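Local structure of NAD-dependent aldehyde dehydrogenase (Sinorhizobium meliloti, 3U4J) at residues A[315-320]-A[368-373]; A[390-393]-A[398-401]. The protein probably oxidises aldehydes with NAD or NADP as acceptor, as a tetrameric member of the aldehyde dehydrogenase family. All coordinates share one frame; numbering follows the deposited sequence.

Contact 1 of 2, residues A[315-320]-A[368-373]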
loop_
_atom_site.group_PDB
_atom_site.type_symbol
_atom_site.label_atom_id
_atom_site.label_comp_id
_atom_site.label_asym_id
_atom_site.label_seq_id
_atom_site.Cartn_x
_atom_site.Cartn_y
_atom_site.Cartn_z
ATOM N N GLY A 315 40.084 17.281 -5.773
ATOM C CA GLY A 315 41.171 16.311 -5.636
ATOM C C GLY A 315 41.270 15.240 -6.701
ATOM O O GLY A 315 42.350 14.711 -6.953
ATOM N N ILE A 316 40.151 14.913 -7.346
ATOM C CA ILE A 316 40.181 13.822 -8.318
ATOM C C ILE A 316 39.872 14.284 -9.718
ATOM O O ILE A 316 39.749 13.464 -10.620
ATOM C CB ILE A 316 39.224 12.678 -7.952
ATOM C CG1 ILE A 316 37.791 13.217 -7.859
ATOM C CG2 ILE A 316 39.695 11.984 -6.676
ATOM C CD1 ILE A 316 36.759 12.243 -8.287
ATOM N N ARG A 317 39.766 15.596 -9.894
ATOM C CA ARG A 317 39.466 16.173 -11.180
ATOM C C ARG A 317 40.395 15.636 -12.253
ATOM O O ARG A 317 39.918 15.156 -13.260
ATOM C CB ARG A 317 39.524 17.705 -11.126
ATOM C CG ARG A 317 39.071 18.406 -12.422
ATOM C CD ARG A 317 40.253 18.782 -13.304
ATOM N NE ARG A 317 39.838 19.527 -14.495
ATOM C CZ ARG A 317 40.492 19.525 -15.660
ATOM N NH1 ARG A 317 41.600 18.810 -15.817
ATOM N NH2 ARG A 317 40.036 20.247 -16.676
ATOM N N ASP A 318 41.714 15.701 -12.032
ATOM C CA ASP A 318 42.666 15.336 -13.085
ATOM C C ASP A 318 42.650 13.839 -13.350
ATOM O O ASP A 318 42.687 13.412 -14.503
ATOM C CB ASP A 318 44.088 15.811 -12.741
ATOM C CG ASP A 318 44.225 17.325 -12.779
ATOM O OD1 ASP A 318 43.546 17.982 -13.590
ATOM O OD2 ASP A 318 45.023 17.867 -11.991
ATOM N N ALA A 319 42.561 13.031 -12.294
ATOM C CA ALA A 319 42.559 11.589 -12.497
ATOM C C ALA A 319 41.306 11.137 -13.263
ATOM O O ALA A 319 41.371 10.210 -14.084
ATOM C CB ALA A 319 42.695 10.842 -11.172
ATOM N N LEU A 320 40.183 11.813 -13.012
ATOM C CA LEU A 320 38.911 11.422 -13.625
ATOM C C LEU A 320 38.913 11.858 -15.088
ATOM O O LEU A 320 38.583 11.067 -15.952
ATOM C CB LEU A 320 37.706 12.023 -12.886
ATOM C CG LEU A 320 36.323 11.577 -13.384
ATOM C CD1 LEU A 320 35.999 10.153 -12.868
ATOM C CD2 LEU A 320 35.279 12.539 -12.887
ATOM N N GLU A 368 36.925 25.868 -21.542
ATOM C CA GLU A 368 38.068 25.260 -22.219
ATOM C C GLU A 368 37.643 23.991 -22.968
ATOM O O GLU A 368 37.205 23.012 -22.340
ATOM C CB GLU A 368 39.157 24.968 -21.190
ATOM C CG GLU A 368 40.449 24.377 -21.741
ATOM C CD GLU A 368 41.296 23.755 -20.625
ATOM O OE1 GLU A 368 42.439 23.332 -20.892
ATOM O OE2 GLU A 368 40.796 23.658 -19.489
ATOM N N LEU A 369 37.751 24.023 -24.299
ATOM C CA LEU A 369 37.364 22.902 -25.142
ATOM C C LEU A 369 38.467 21.863 -25.056
ATOM O O LEU A 369 39.589 22.116 -25.507
ATOM C CB LEU A 369 37.247 23.328 -26.604
ATOM C CG LEU A 369 36.154 22.764 -27.539
ATOM C CD1 LEU A 369 36.573 22.762 -29.037
ATOM C CD2 LEU A 369 35.563 21.417 -27.123
ATOM N N LEU A 370 38.148 20.687 -24.530
ATOM C CA LEU A 370 39.161 19.636 -24.384
ATOM C C LEU A 370 39.117 18.601 -25.501
ATOM O O LEU A 370 40.110 17.918 -25.764
ATOM C CB LEU A 370 39.030 18.943 -23.027
ATOM C CG LEU A 370 39.242 19.784 -21.771
ATOM C CD1 LEU A 370 39.147 18.894 -20.514
ATOM C CD2 LEU A 370 40.598 20.500 -21.813
ATOM N N LEU A 371 37.974 18.515 -26.187
ATOM C CA LEU A 371 37.713 17.401 -27.091
ATOM C C LEU A 371 36.513 17.753 -27.954
ATOM O O LEU A 371 35.567 18.361 -27.468
ATOM C CB LEU A 371 37.392 16.157 -26.238
ATOM C CG LEU A 371 37.532 14.674 -26.640
ATOM C CD1 LEU A 371 36.211 13.884 -26.672
ATOM C CD2 LEU A 371 38.415 14.411 -27.854
ATOM N N GLY A 372 36.570 17.389 -29.231
ATOM C CA GLY A 372 35.403 17.444 -30.099
ATOM C C GLY A 372 35.050 18.827 -30.595
ATOM O O GLY A 372 35.922 19.582 -30.985
ATOM N N GLY A 373 33.761 19.145 -30.618
ATOM C CA GLY A 373 33.332 20.495 -30.935
ATOM C C GLY A 373 33.182 20.782 -32.427
ATOM O O GLY A 373 33.188 21.952 -32.830
#
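Arg317, in the first turn of helix 317-330, reaches across to Leu370 and Glu368 on strand 368-371, joining a helix to a short strand of the mixed sheet in the part of the fold that corresponds to the catalytic domain of aldehyde dehydrogenases. The contact is small and lies at the surface, burying 62 Å² in all.

Its packing component is van der Waals contact of the guanidinium end with a leucine methyl, the two side chains arriving from opposite directions. Arg317 NH2 stands 4.2 Å from Leu370 CD1, and the methyl lies oblique to the guanidinium group. Arg317 leaves the helix with CG anti to the backbone N (chi1 -174°), and a bend at chi2 (-97°) turns the rest of the chain toward the strand. Ala390, on the neighbouring strand 383-390, touches both side chains and so packs beside their meeting point.

The charged component is looser. Arg317 NH2 and Glu368 OE2 lie 4.5 Å apart, too far for a salt bridge, so any attraction between them is probably weak at this exposed surface. Closer to home, NH1 of Arg317 forms a salt bridge with OD1 of Asp318 at 3.1 Å. The nitrogen sits almost straight beyond the oxygen end of the C-O bond, although the N-H itself is bent and OD1 lies 21° out of the guanidinium plane. Replacing Arg317 with an alanine would remove the guanidinium and would probably leave Asp318 without its salt-bridge mate and Leu370 CD1 without its contact from the helix.

The first turn of the helix begins with Ile316, at the N-cap position, whose carbonyl O accepts a hydrogen bond from Leu320 N at 2.9 Å.

Contact 2 of 2, residues A[390-393]-A[398-401]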
loop_
_atom_site.group_PDB
_atom_site.type_symbol
_atom_site.label_atom_id
_atom_site.label_comp_id
_atom_site.label_asym_id
_atom_site.label_seq_id
_atom_site.Cartn_x
_atom_site.Cartn_y
_atom_site.Cartn_z
ATOM N N ALA A 390 35.865 21.979 -20.106
ATOM C CA ALA A 390 36.351 22.103 -18.746
ATOM C C ALA A 390 36.259 23.569 -18.356
ATOM O O ALA A 390 36.050 24.430 -19.213
ATOM C CB ALA A 390 37.776 21.624 -18.659
ATOM N N GLY A 391 36.392 23.862 -17.062
ATOM C CA GLY A 391 36.385 25.266 -16.611
ATOM C C GLY A 391 35.038 25.943 -16.771
ATOM O O GLY A 391 34.946 27.160 -16.934
ATOM N N VAL A 392 33.972 25.157 -16.724
ATOM C CA VAL A 392 32.648 25.719 -16.914
ATOM C C VAL A 392 32.198 26.334 -15.578
ATOM O O VAL A 392 32.452 25.778 -14.506
ATOM C CB VAL A 392 31.657 24.688 -17.475
ATOM C CG1 VAL A 392 30.306 25.347 -17.749
ATOM C CG2 VAL A 392 32.219 24.063 -18.769
ATOM N N THR A 393 31.593 27.510 -15.639
ATOM C CA THR A 393 31.098 28.172 -14.447
ATOM C C THR A 393 29.579 28.293 -14.635
ATOM O O THR A 393 29.105 28.314 -15.781
ATOM C CB THR A 393 31.764 29.554 -14.278
ATOM O OG1 THR A 393 31.579 30.296 -15.482
ATOM C CG2 THR A 393 33.269 29.406 -14.031
ATOM N N ILE A 398 26.122 27.174 -21.513
ATOM C CA ILE A 398 26.352 25.714 -21.589
ATOM C C ILE A 398 26.218 24.967 -20.240
ATOM O O ILE A 398 26.039 23.740 -20.232
ATOM C CB ILE A 398 27.674 25.313 -22.282
ATOM C CG1 ILE A 398 28.897 25.803 -21.484
ATOM C CG2 ILE A 398 27.681 25.764 -23.758
ATOM C CD1 ILE A 398 30.147 24.972 -21.752
ATOM N N ALA A 399 26.327 25.684 -19.119
ATOM C CA ALA A 399 26.008 25.094 -17.812
ATOM C C ALA A 399 24.499 25.058 -17.589
ATOM O O ALA A 399 24.009 24.219 -16.871
ATOM C CB ALA A 399 26.684 25.854 -16.666
ATOM N N ARG A 400 23.764 25.964 -18.212
ATOM C CA ARG A 400 22.367 26.162 -17.845
ATOM C C ARG A 400 21.340 25.509 -18.788
ATOM O O ARG A 400 20.327 24.946 -18.330
ATOM C CB ARG A 400 22.082 27.665 -17.747
ATOM C CG ARG A 400 22.658 28.330 -16.507
ATOM C CD ARG A 400 21.678 28.207 -15.333
ATOM N NE ARG A 400 22.314 28.518 -14.053
ATOM C CZ ARG A 400 21.672 28.960 -12.977
ATOM N NH1 ARG A 400 20.360 29.148 -13.013
ATOM N NH2 ARG A 400 22.352 29.208 -11.862
ATOM N N GLU A 401 21.573 25.621 -20.097
ATOM C CA GLU A 401 20.571 25.211 -21.081
ATOM C C GLU A 401 20.807 23.779 -21.560
ATOM O O GLU A 401 21.944 23.308 -21.608
ATOM C CB GLU A 401 20.522 26.214 -22.239
ATOM C CG GLU A 401 20.407 27.637 -21.688
ATOM C CD GLU A 401 20.158 28.718 -22.711
ATOM O OE1 GLU A 401 20.070 28.425 -23.925
ATOM O OE2 GLU A 401 20.028 29.891 -22.276
#
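Val392 packs against Ile398 and Ala399 in a buried, largely apolar contact, where the loop after strand 383-390 folds against the short helix 397-400 that follows it. No hydrogen bond crosses between the two segments, and 137 Å² is buried.

The two methyls of Val392 divide the work. With CG1 anti to the backbone N (chi1 -176°), that branch lies against Ala399 CB at 3.8 Å and also comes within 4.0 Å of Ile398 CG1. The other branch, CG2, meets the end of the isoleucine, 3.7 Å from Ile398 CD1. Ile398 does not aim its CB at the loop; its CG1 sits between the backbone N and carbonyl carbon (chi1 64°), and from there the CG1-CD1 arm extends to the valine. Val392 also touches Ser409 and Leu411 of strand 407-413, while its backbone bonds to Thr410.

Thr393 joins through its backbone: its carbonyl O rests 3.6 Å from Ala399 CB, while its hydroxyl bonds to Asp395 in the intervening turn. On the helix side, Ile398 O is held by Lys274 NZ and Ser409 OG, and the same lysine nitrogen also bonds to Glu401 O.

The loop and helix are thus matched by van der Waals packing, with no hydrogen bond between the two segments, and the polar bonds that fix the helix come from neighbouring parts of the chain.

The two contacts follow one another along the chain, contact 1 closing before contact 2 opens, and their centres lie about 13 Å apart on the same side of the chain's centre. Strand 383-390 connects them: it pairs antiparallel with strand 368-371 of contact 1 and parallel with strand 407-413, which backs contact 2, all within one mixed sheet. Ala390, ending that strand, is the meeting point. Its N probably donates a hydrogen bond to Glu368 O (2.8 Å), while its CB packs on Leu370 CD1 at 3.6 Å. Contact 1 thus joins helix 317-330 to strand 368-371 of the sheet, and contact 2 joins the loop leaving strand 383-390 to the next helix.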